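Local atomic coordinates of sensor protein (Bacillus halodurans, PDB entry 3O5Y), a protein that probably transfers phosphate from ATP to a protein histidine as a two-component sensor kinase, of which this chain is the GAF domain. Residues I100-V109 and T134-E142; T71-T79 and L89-L98. One frame throughout, in Å; residues are numbered along the deposited sequence.

Overall arrangement
Coming from the N terminus, the chain first lays down helix 6-20 and strands 25-32 and 35-42, then reaches strand 72-75. Contact 2 (71-79 with 89-98) closes the first loop, which carries part of helix 86-90, and hangs that strand on the edge of the antiparallel sheet. The chain continues along strand 96-103 and turns back into 108-116; contact 1 (100-109 with 134-142) then closes a second loop by laying helix 124-142 against this hairpin. The two loops follow in series, neither nesting nor crossing. Strand 96-103 serves both contacts, whose centres are about 23 Å apart, and Pro101 packs on Thr71 where they meet.

Contact 1. Residues I100-V109 and T134-E142; sequences IPIYSKNKRV and TDHLAVSIE
Glu142, the residue most covered here, reaches from the last turn of the helix into the hairpin loop and is held there by Ser104 and Asn106. Its side chain runs extended, which carries the carboxylate out to the loop. Ser104 OG donates to Glu142 OE2 over 2.5 Å, while Asn106 ND2 bonds Glu142 OE1 at 3.1 Å. Each donor stands well out of the carboxylate plane, Ser104 by 35° and Asn106 by 45°, and the two approach from opposite faces. An alanine here is likely to leave the Ser104 hydroxyl and the Asn106 amide without their acceptor and the loop less firmly tied to the helix. Ser104 OG also accepts from the backbone N of Asn106 and of Lys107, an ST turn and ST motif, so one hydroxyl shapes the loop and binds the helix. The Lys107 chain slides past Glu142 the opposite way.

Ile102 turns CG2 anti to its backbone N, and this methyl lies on Ala138 CB at 3.4 Å; at the end of the other branch, Ile102 CD1 reaches Leu137 CD1 (4.2 Å). Ala138 CB also sits 3.3 Å from Tyr103 O. Val109 CG1 meets Ile141 CG2 at 3.7 Å. A water bridges Tyr103 N and Asp135 OD1.

The small Ala138 lets the helix come close, consistent with the axes of strand 100-103 and helix 134-142 approaching to 7.1 Å, their directions 42° apart. Leu137 and Ile141 also pack on helix 6-20, and Phe28 of strand 25-32 touches Ile102 and Ile141, while Pro101 turns the other way, to helix 61-68.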
loop_
_atom_site.group_PDB
_atom_site.type_symbol
_atom_site.label_atom_id
_atom_site.label_comp_id
_atom_site.label_asym_id
_atom_site.label_seq_id
_atom_site.Cartn_x
_atom_site.Cartn_y
_atom_site.Cartn_z
ATOM N N ILE A 100 -4.282 2.198 -0.002
ATOM C CA ILE A 100 -5.381 1.723 0.790
ATOM C C ILE A 100 -4.924 1.567 2.225
ATOM O O ILE A 100 -4.074 0.726 2.489
ATOM C CB ILE A 100 -5.854 0.334 0.283
ATOM C CG1 ILE A 100 -6.230 0.427 -1.199
ATOM C CG2 ILE A 100 -7.022 -0.189 1.176
ATOM C CD1 ILE A 100 -6.764 -0.874 -1.805
ATOM N N PRO A 101 -5.486 2.365 3.148
ATOM C CA PRO A 101 -5.167 2.186 4.565
ATOM C C PRO A 101 -5.812 0.892 5.060
ATOM O O PRO A 101 -6.960 0.611 4.745
ATOM C CB PRO A 101 -5.821 3.393 5.234
ATOM C CG PRO A 101 -7.019 3.708 4.352
ATOM C CD PRO A 101 -6.605 3.310 2.937
ATOM N N ILE A 102 -5.066 0.092 5.805
ATOM C CA ILE A 102 -5.604 -1.165 6.301
ATOM C C ILE A 102 -6.020 -0.985 7.748
ATOM O O ILE A 102 -5.185 -0.723 8.604
ATOM C CB ILE A 102 -4.573 -2.267 6.194
ATOM C CG1 ILE A 102 -4.120 -2.394 4.739
ATOM C CG2 ILE A 102 -5.165 -3.572 6.659
ATOM C CD1 ILE A 102 -2.709 -2.899 4.649
ATOM N N TYR A 103 -7.313 -1.073 8.019
ATOM C CA TYR A 103 -7.771 -1.040 9.408
ATOM C C TYR A 103 -8.815 -2.066 9.783
ATOM O O TYR A 103 -9.630 -2.467 8.966
ATOM C CB TYR A 103 -8.157 0.371 9.889
ATOM C CG TYR A 103 -9.235 1.118 9.142
ATOM C CD1 TYR A 103 -10.412 1.510 9.795
ATOM C CD2 TYR A 103 -9.058 1.516 7.817
ATOM C CE1 TYR A 103 -11.425 2.256 9.119
ATOM C CE2 TYR A 103 -10.059 2.247 7.128
ATOM C CZ TYR A 103 -11.236 2.610 7.786
ATOM O OH TYR A 103 -12.210 3.325 7.116
ATOM N N SER A 104 -8.770 -2.479 11.041
ATOM C CA SER A 104 -9.748 -3.403 11.586
ATOM C C SER A 104 -10.766 -2.637 12.409
ATOM O O SER A 104 -10.705 -1.409 12.513
ATOM C CB SER A 104 -9.049 -4.385 12.499
ATOM O OG SER A 104 -8.797 -3.739 13.720
ATOM N N LYS A 105 -11.698 -3.366 13.013
ATOM C CA LYS A 105 -12.705 -2.742 13.868
ATOM C C LYS A 105 -12.074 -2.055 15.084
ATOM O O LYS A 105 -12.657 -1.136 15.644
ATOM C CB LYS A 105 -13.713 -3.794 14.322
ATOM C CG LYS A 105 -13.081 -4.880 15.161
ATOM C CD LYS A 105 -14.099 -5.804 15.733
ATOM C CE LYS A 105 -13.482 -6.619 16.855
ATOM N NZ LYS A 105 -14.528 -7.429 17.432
ATOM N N ASN A 106 -10.888 -2.511 15.487
ATOM C CA ASN A 106 -10.210 -1.988 16.679
ATOM C C ASN A 106 -9.183 -0.913 16.394
ATOM O O ASN A 106 -9.132 0.085 17.113
ATOM C CB ASN A 106 -9.482 -3.098 17.432
ATOM C CG ASN A 106 -10.417 -4.093 18.049
ATOM O OD1 ASN A 106 -11.405 -3.728 18.709
ATOM N ND2 ASN A 106 -10.117 -5.376 17.843
ATOM N N LYS A 107 -8.342 -1.130 15.379
ATOM C CA LYS A 107 -7.174 -0.264 15.149
ATOM C C LYS A 107 -6.750 -0.161 13.683
ATOM O O LYS A 107 -7.196 -0.935 12.824
ATOM C CB LYS A 107 -5.982 -0.768 15.973
ATOM C CG LYS A 107 -5.483 -2.143 15.496
ATOM C CD LYS A 107 -4.270 -2.624 16.287
ATOM C CE LYS A 107 -3.851 -4.012 15.822
ATOM N NZ LYS A 107 -2.387 -4.193 16.025
ATOM N N ARG A 108 -5.884 0.813 13.412
ATOM C CA ARG A 108 -5.175 0.885 12.145
ATOM C C ARG A 108 -4.104 -0.165 12.187
ATOM O O ARG A 108 -3.453 -0.360 13.211
ATOM C CB ARG A 108 -4.507 2.234 11.979
ATOM C CG ARG A 108 -5.433 3.392 12.070
ATOM C CD ARG A 108 -4.789 4.428 12.928
ATOM N NE ARG A 108 -4.883 5.735 12.309
ATOM C CZ ARG A 108 -4.085 6.753 12.607
ATOM N NH1 ARG A 108 -4.240 7.916 11.977
ATOM N NH2 ARG A 108 -3.128 6.600 13.531
ATOM N N VAL A 109 -3.913 -0.824 11.056
ATOM C CA VAL A 109 -3.056 -1.987 10.956
ATOM C C VAL A 109 -1.878 -1.702 10.031
ATOM O O VAL A 109 -0.760 -2.153 10.277
ATOM C CB VAL A 109 -3.889 -3.201 10.458
ATOM C CG1 VAL A 109 -3.017 -4.278 9.832
ATOM C CG2 VAL A 109 -4.688 -3.771 11.587
ATOM N N THR A 134 -8.906 -6.154 1.350
ATOM C CA THR A 134 -8.040 -5.558 2.368
ATOM C C THR A 134 -8.732 -5.434 3.728
ATOM O O THR A 134 -8.065 -5.443 4.768
ATOM C CB THR A 134 -7.497 -4.162 1.955
ATOM O OG1 THR A 134 -8.592 -3.280 1.738
ATOM C CG2 THR A 134 -6.694 -4.219 0.688
ATOM N N ASP A 135 -10.058 -5.309 3.736
ATOM C CA ASP A 135 -10.793 -5.372 5.000
ATOM C C ASP A 135 -10.669 -6.743 5.696
ATOM O O ASP A 135 -10.561 -6.811 6.925
ATOM C CB ASP A 135 -12.261 -5.003 4.810
ATOM C CG ASP A 135 -12.464 -3.528 4.540
ATOM O OD1 ASP A 135 -11.510 -2.717 4.717
ATOM O OD2 ASP A 135 -13.599 -3.176 4.154
ATOM N N HIS A 136 -10.684 -7.832 4.921
ATOM C CA HIS A 136 -10.438 -9.163 5.499
ATOM C C HIS A 136 -8.976 -9.287 5.916
ATOM O O HIS A 136 -8.647 -9.935 6.908
ATOM C CB HIS A 136 -10.807 -10.282 4.520
ATOM C CG HIS A 136 -12.279 -10.482 4.360
ATOM N ND1 HIS A 136 -13.067 -11.038 5.348
ATOM C CD2 HIS A 136 -13.108 -10.218 3.324
ATOM C CE1 HIS A 136 -14.321 -11.090 4.927
ATOM N NE2 HIS A 136 -14.373 -10.588 3.707
ATOM N N LEU A 137 -8.100 -8.633 5.172
ATOM C CA LEU A 137 -6.672 -8.708 5.433
ATOM C C LEU A 137 -6.363 -8.132 6.805
ATOM O O LEU A 137 -5.548 -8.681 7.539
ATOM C CB LEU A 137 -5.911 -7.941 4.344
ATOM C CG LEU A 137 -4.471 -8.211 3.889
ATOM C CD1 LEU A 137 -3.578 -7.003 4.117
ATOM C CD2 LEU A 137 -3.876 -9.504 4.456
ATOM N N ALA A 138 -7.039 -7.041 7.155
ATOM C CA ALA A 138 -6.846 -6.389 8.446
ATOM C C ALA A 138 -7.229 -7.298 9.613
ATOM O O ALA A 138 -6.547 -7.296 10.638
ATOM C CB ALA A 138 -7.634 -5.104 8.510
ATOM N N VAL A 139 -8.317 -8.060 9.451
ATOM C CA VAL A 139 -8.728 -9.012 10.475
ATOM C C VAL A 139 -7.665 -10.115 10.650
ATOM O O VAL A 139 -7.252 -10.419 11.779
ATOM C CB VAL A 139 -10.101 -9.651 10.173
ATOM C CG1 VAL A 139 -10.443 -10.699 11.240
ATOM C CG2 VAL A 139 -11.191 -8.582 10.058
ATOM N N SER A 140 -7.222 -10.674 9.525
ATOM C CA SER A 140 -6.235 -11.746 9.482
ATOM C C SER A 140 -4.907 -11.334 10.099
ATOM O O SER A 140 -4.268 -12.131 10.775
ATOM C CB SER A 140 -6.004 -12.186 8.026
ATOM O OG SER A 140 -7.191 -12.734 7.454
ATOM N N ILE A 141 -4.485 -10.097 9.850
ATOM C CA ILE A 141 -3.215 -9.608 10.389
ATOM C C ILE A 141 -3.333 -9.404 11.889
ATOM O O ILE A 141 -2.422 -9.735 12.650
ATOM C CB ILE A 141 -2.757 -8.299 9.696
ATOM C CG1 ILE A 141 -2.322 -8.583 8.265
ATOM C CG2 ILE A 141 -1.604 -7.634 10.453
ATOM C CD1 ILE A 141 -2.026 -7.341 7.455
ATOM N N GLU A 142 -4.469 -8.858 12.307
ATOM C CA GLU A 142 -4.719 -8.558 13.704
ATOM C C GLU A 142 -4.739 -9.850 14.513
ATOM O O GLU A 142 -4.246 -9.891 15.642
ATOM C CB GLU A 142 -6.050 -7.810 13.847
ATOM C CG GLU A 142 -6.269 -7.214 15.223
ATOM C CD GLU A 142 -7.375 -6.182 15.246
ATOM O OE1 GLU A 142 -8.539 -6.550 15.480
ATOM O OE2 GLU A 142 -7.064 -4.989 15.060
HETATM O O HOH W 1 -9.003 -2.137 5.824
#

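Contact 2. Residues T71-T79 and L89-L98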
loop_
_atom_site.group_PDB
_atom_site.type_symbol
_atom_site.label_atom_id
_atom_site.label_comp_id
_atom_site.label_asym_id
_atom_site.label_seq_id
_atom_site.Cartn_x
_atom_site.Cartn_y
_atom_site.Cartn_z
ATOM N N THR A 71 -9.316 5.725 1.104
ATOM C CA THR A 71 -8.460 5.324 0.014
ATOM C C THR A 71 -8.075 6.549 -0.810
ATOM O O THR A 71 -8.932 7.342 -1.209
ATOM C CB THR A 71 -9.150 4.273 -0.866
ATOM O OG1 THR A 71 -9.297 3.066 -0.117
ATOM C CG2 THR A 71 -8.338 3.977 -2.102
ATOM N N ILE A 72 -6.781 6.705 -1.058
ATOM C CA ILE A 72 -6.304 7.849 -1.812
ATOM C C ILE A 72 -5.674 7.418 -3.123
ATOM O O ILE A 72 -4.860 6.508 -3.158
ATOM C CB ILE A 72 -5.295 8.684 -1.016
ATOM C CG1 ILE A 72 -5.988 9.306 0.201
ATOM C CG2 ILE A 72 -4.681 9.764 -1.917
ATOM C CD1 ILE A 72 -5.076 10.114 1.117
ATOM N N PHE A 73 -6.063 8.084 -4.199
ATOM C CA PHE A 73 -5.409 7.897 -5.463
ATOM C C PHE A 73 -4.581 9.123 -5.852
ATOM O O PHE A 73 -5.052 10.247 -5.771
ATOM C CB PHE A 73 -6.423 7.611 -6.557
ATOM C CG PHE A 73 -5.818 7.587 -7.916
ATOM C CD1 PHE A 73 -5.129 6.460 -8.356
ATOM C CD2 PHE A 73 -5.886 8.715 -8.746
ATOM C CE1 PHE A 73 -4.551 6.433 -9.623
ATOM C CE2 PHE A 73 -5.315 8.706 -10.008
ATOM C CZ PHE A 73 -4.646 7.568 -10.456
ATOM N N ARG A 74 -3.361 8.885 -6.320
ATOM C CA ARG A 74 -2.523 9.975 -6.770
ATOM C C ARG A 74 -1.766 9.632 -8.029
ATOM O O ARG A 74 -1.086 8.616 -8.112
ATOM C CB ARG A 74 -1.555 10.416 -5.666
ATOM C CG ARG A 74 -1.479 11.918 -5.521
ATOM C CD ARG A 74 -2.564 12.513 -4.581
ATOM N NE ARG A 74 -1.885 13.307 -3.564
ATOM C CZ ARG A 74 -2.407 13.677 -2.400
ATOM N NH1 ARG A 74 -1.661 14.373 -1.544
ATOM N NH2 ARG A 74 -3.663 13.359 -2.086
ATOM N N SER A 75 -1.925 10.494 -9.014
ATOM C CA SER A 75 -1.105 10.514 -10.206
ATOM C C SER A 75 0.306 10.994 -9.821
ATOM O O SER A 75 0.458 11.952 -9.058
ATOM C CB SER A 75 -1.742 11.476 -11.212
ATOM O OG SER A 75 -1.425 11.127 -12.537
ATOM N N LEU A 76 1.334 10.324 -10.328
ATOM C CA LEU A 76 2.706 10.666 -9.967
ATOM C C LEU A 76 3.327 11.648 -10.972
ATOM O O LEU A 76 4.520 11.950 -10.913
ATOM C CB LEU A 76 3.555 9.394 -9.869
ATOM C CG LEU A 76 3.973 8.752 -8.539
ATOM C CD1 LEU A 76 2.955 8.935 -7.454
ATOM C CD2 LEU A 76 4.258 7.276 -8.738
ATOM N N THR A 77 2.515 12.135 -11.901
ATOM C CA THR A 77 3.019 12.972 -12.978
ATOM C C THR A 77 2.733 14.444 -12.735
ATOM O O THR A 77 3.223 15.285 -13.484
ATOM C CB THR A 77 2.384 12.620 -14.322
ATOM O OG1 THR A 77 0.970 12.826 -14.231
ATOM C CG2 THR A 77 2.691 11.184 -14.713
ATOM N N ASP A 78 1.924 14.752 -11.716
ATOM C CA ASP A 78 1.658 16.129 -11.342
ATOM C C ASP A 78 2.912 16.727 -10.725
ATOM O O ASP A 78 3.234 16.509 -9.553
ATOM C CB ASP A 78 0.462 16.247 -10.398
ATOM C CG ASP A 78 0.128 17.701 -10.044
ATOM O OD1 ASP A 78 0.840 18.636 -10.496
ATOM O OD2 ASP A 78 -0.859 17.907 -9.299
ATOM N N THR A 79 3.608 17.484 -11.558
ATOM C CA THR A 79 4.843 18.173 -11.214
ATOM C C THR A 79 4.695 19.103 -9.989
ATOM O O THR A 79 5.676 19.365 -9.282
ATOM C CB THR A 79 5.382 18.931 -12.470
ATOM O OG1 THR A 79 6.530 19.711 -12.124
ATOM C CG2 THR A 79 4.302 19.854 -13.077
ATOM N N LEU A 89 8.786 6.216 -5.157
ATOM C CA LEU A 89 7.902 5.535 -6.080
ATOM C C LEU A 89 8.252 5.858 -7.527
ATOM O O LEU A 89 8.316 4.948 -8.357
ATOM C CB LEU A 89 6.432 5.869 -5.785
ATOM C CG LEU A 89 5.833 5.480 -4.420
ATOM C CD1 LEU A 89 4.444 6.098 -4.203
ATOM C CD2 LEU A 89 5.788 3.960 -4.222
ATOM N N ALA A 90 8.486 7.135 -7.839
ATOM C CA ALA A 90 8.782 7.545 -9.222
ATOM C C ALA A 90 9.998 6.809 -9.776
ATOM O O ALA A 90 10.054 6.485 -10.972
ATOM C CB ALA A 90 8.993 9.049 -9.321
ATOM N N ILE A 91 10.953 6.533 -8.890
ATOM C CA ILE A 91 12.223 5.949 -9.281
ATOM C C ILE A 91 12.049 4.517 -9.741
ATOM O O ILE A 91 12.911 3.972 -10.420
ATOM C CB ILE A 91 13.252 6.036 -8.126
ATOM C CG1 ILE A 91 14.686 5.913 -8.668
ATOM C CG2 ILE A 91 12.945 5.010 -7.014
ATOM C CD1 ILE A 91 15.773 6.176 -7.628
ATOM N N LEU A 92 10.917 3.924 -9.375
ATOM C CA LEU A 92 10.560 2.560 -9.770
ATOM C C LEU A 92 9.734 2.553 -11.069
ATOM O O LEU A 92 9.093 1.552 -11.399
ATOM C CB LEU A 92 9.779 1.889 -8.634
ATOM C CG LEU A 92 10.470 1.843 -7.267
ATOM C CD1 LEU A 92 9.492 1.419 -6.198
ATOM C CD2 LEU A 92 11.726 0.939 -7.270
ATOM N N ASP A 93 9.767 3.681 -11.784
ATOM C CA ASP A 93 8.985 3.924 -13.006
ATOM C C ASP A 93 7.465 3.899 -12.832
ATOM O O ASP A 93 6.753 3.655 -13.796
ATOM C CB ASP A 93 9.371 2.963 -14.143
ATOM C CG ASP A 93 10.852 2.996 -14.474
ATOM O OD1 ASP A 93 11.483 4.086 -14.407
ATOM O OD2 ASP A 93 11.375 1.909 -14.811
ATOM N N LEU A 94 6.963 4.157 -11.632
ATOM C CA LEU A 94 5.533 4.150 -11.430
ATOM C C LEU A 94 4.966 5.504 -11.800
ATOM O O LEU A 94 5.616 6.518 -11.593
ATOM C CB LEU A 94 5.194 3.792 -9.986
ATOM C CG LEU A 94 5.690 2.425 -9.522
ATOM C CD1 LEU A 94 5.479 2.250 -8.003
ATOM C CD2 LEU A 94 5.025 1.301 -10.324
ATOM N N LYS A 95 3.755 5.520 -12.344
ATOM C CA LYS A 95 3.136 6.770 -12.772
ATOM C C LYS A 95 1.869 7.088 -11.981
ATOM O O LYS A 95 1.273 8.153 -12.133
ATOM C CB LYS A 95 2.851 6.734 -14.279
ATOM C CG LYS A 95 4.113 6.881 -15.130
ATOM C CD LYS A 95 3.794 7.266 -16.589
ATOM C CE LYS A 95 5.079 7.629 -17.374
ATOM N NZ LYS A 95 5.866 8.736 -16.722
ATOM N N SER A 96 1.495 6.167 -11.100
ATOM C CA SER A 96 0.186 6.161 -10.473
ATOM C C SER A 96 0.285 5.355 -9.190
ATOM O O SER A 96 0.911 4.310 -9.174
ATOM C CB SER A 96 -0.789 5.493 -11.437
ATOM O OG SER A 96 -2.005 5.167 -10.814
ATOM N N ILE A 97 -0.322 5.838 -8.111
ATOM C CA ILE A 97 -0.324 5.095 -6.860
ATOM C C ILE A 97 -1.719 5.081 -6.220
ATOM O O ILE A 97 -2.407 6.119 -6.165
ATOM C CB ILE A 97 0.823 5.568 -5.882
ATOM C CG1 ILE A 97 1.126 4.496 -4.829
ATOM C CG2 ILE A 97 0.539 6.934 -5.245
ATOM C CD1 ILE A 97 1.999 3.350 -5.356
ATOM N N LEU A 98 -2.149 3.891 -5.800
ATOM C CA LEU A 98 -3.378 3.715 -5.033
ATOM C C LEU A 98 -2.977 3.263 -3.625
ATOM O O LEU A 98 -2.243 2.302 -3.461
ATOM C CB LEU A 98 -4.272 2.665 -5.687
ATOM C CG LEU A 98 -5.596 2.389 -4.975
ATOM C CD1 LEU A 98 -6.476 3.644 -5.037
ATOM C CD2 LEU A 98 -6.318 1.181 -5.555
#
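Leu76 lays its side chain against Leu94 and Lys95, just ahead of strand 96-98. CB lies 3.4 Å from Lys95 O, and from there CG heads for the backbone of Leu94. At the tip the branches part: CD1 meets Ile97 CG2 at 3.8 Å, whereas CD2 packs 3.3 Å from Leu94 O and also touches the CB atoms of Leu89 and Leu94. This second methyl thus sits between Leu89 and the backbone at Leu94.

Leu76 N bonds Lys95 O at 2.8 Å. Further along, Arg74 and Ile97 form an antiparallel hydrogen-bonded pair, with Arg74 N to Ile97 O and Ile97 N to Arg74 O both 2.9 Å. With chi1 at 172° the Phe73 ring swings across the strand pair, bringing its edge diagonally to Ser96, CE1 3.1 Å from Ser96 OG near the ring plane.

On its other edge, strand 96-98 pairs with strand 108-116, where Lys95 and Ser96 share Arg116 as partner in a classic beta bulge. Leu98 looks to helix 124-142 and Ile97 to helix 61-68. Main-chain bonds therefore carry the polar part of the contact and set the register of this edge strand, while apolar side chains, Leu76 above all, seal its end.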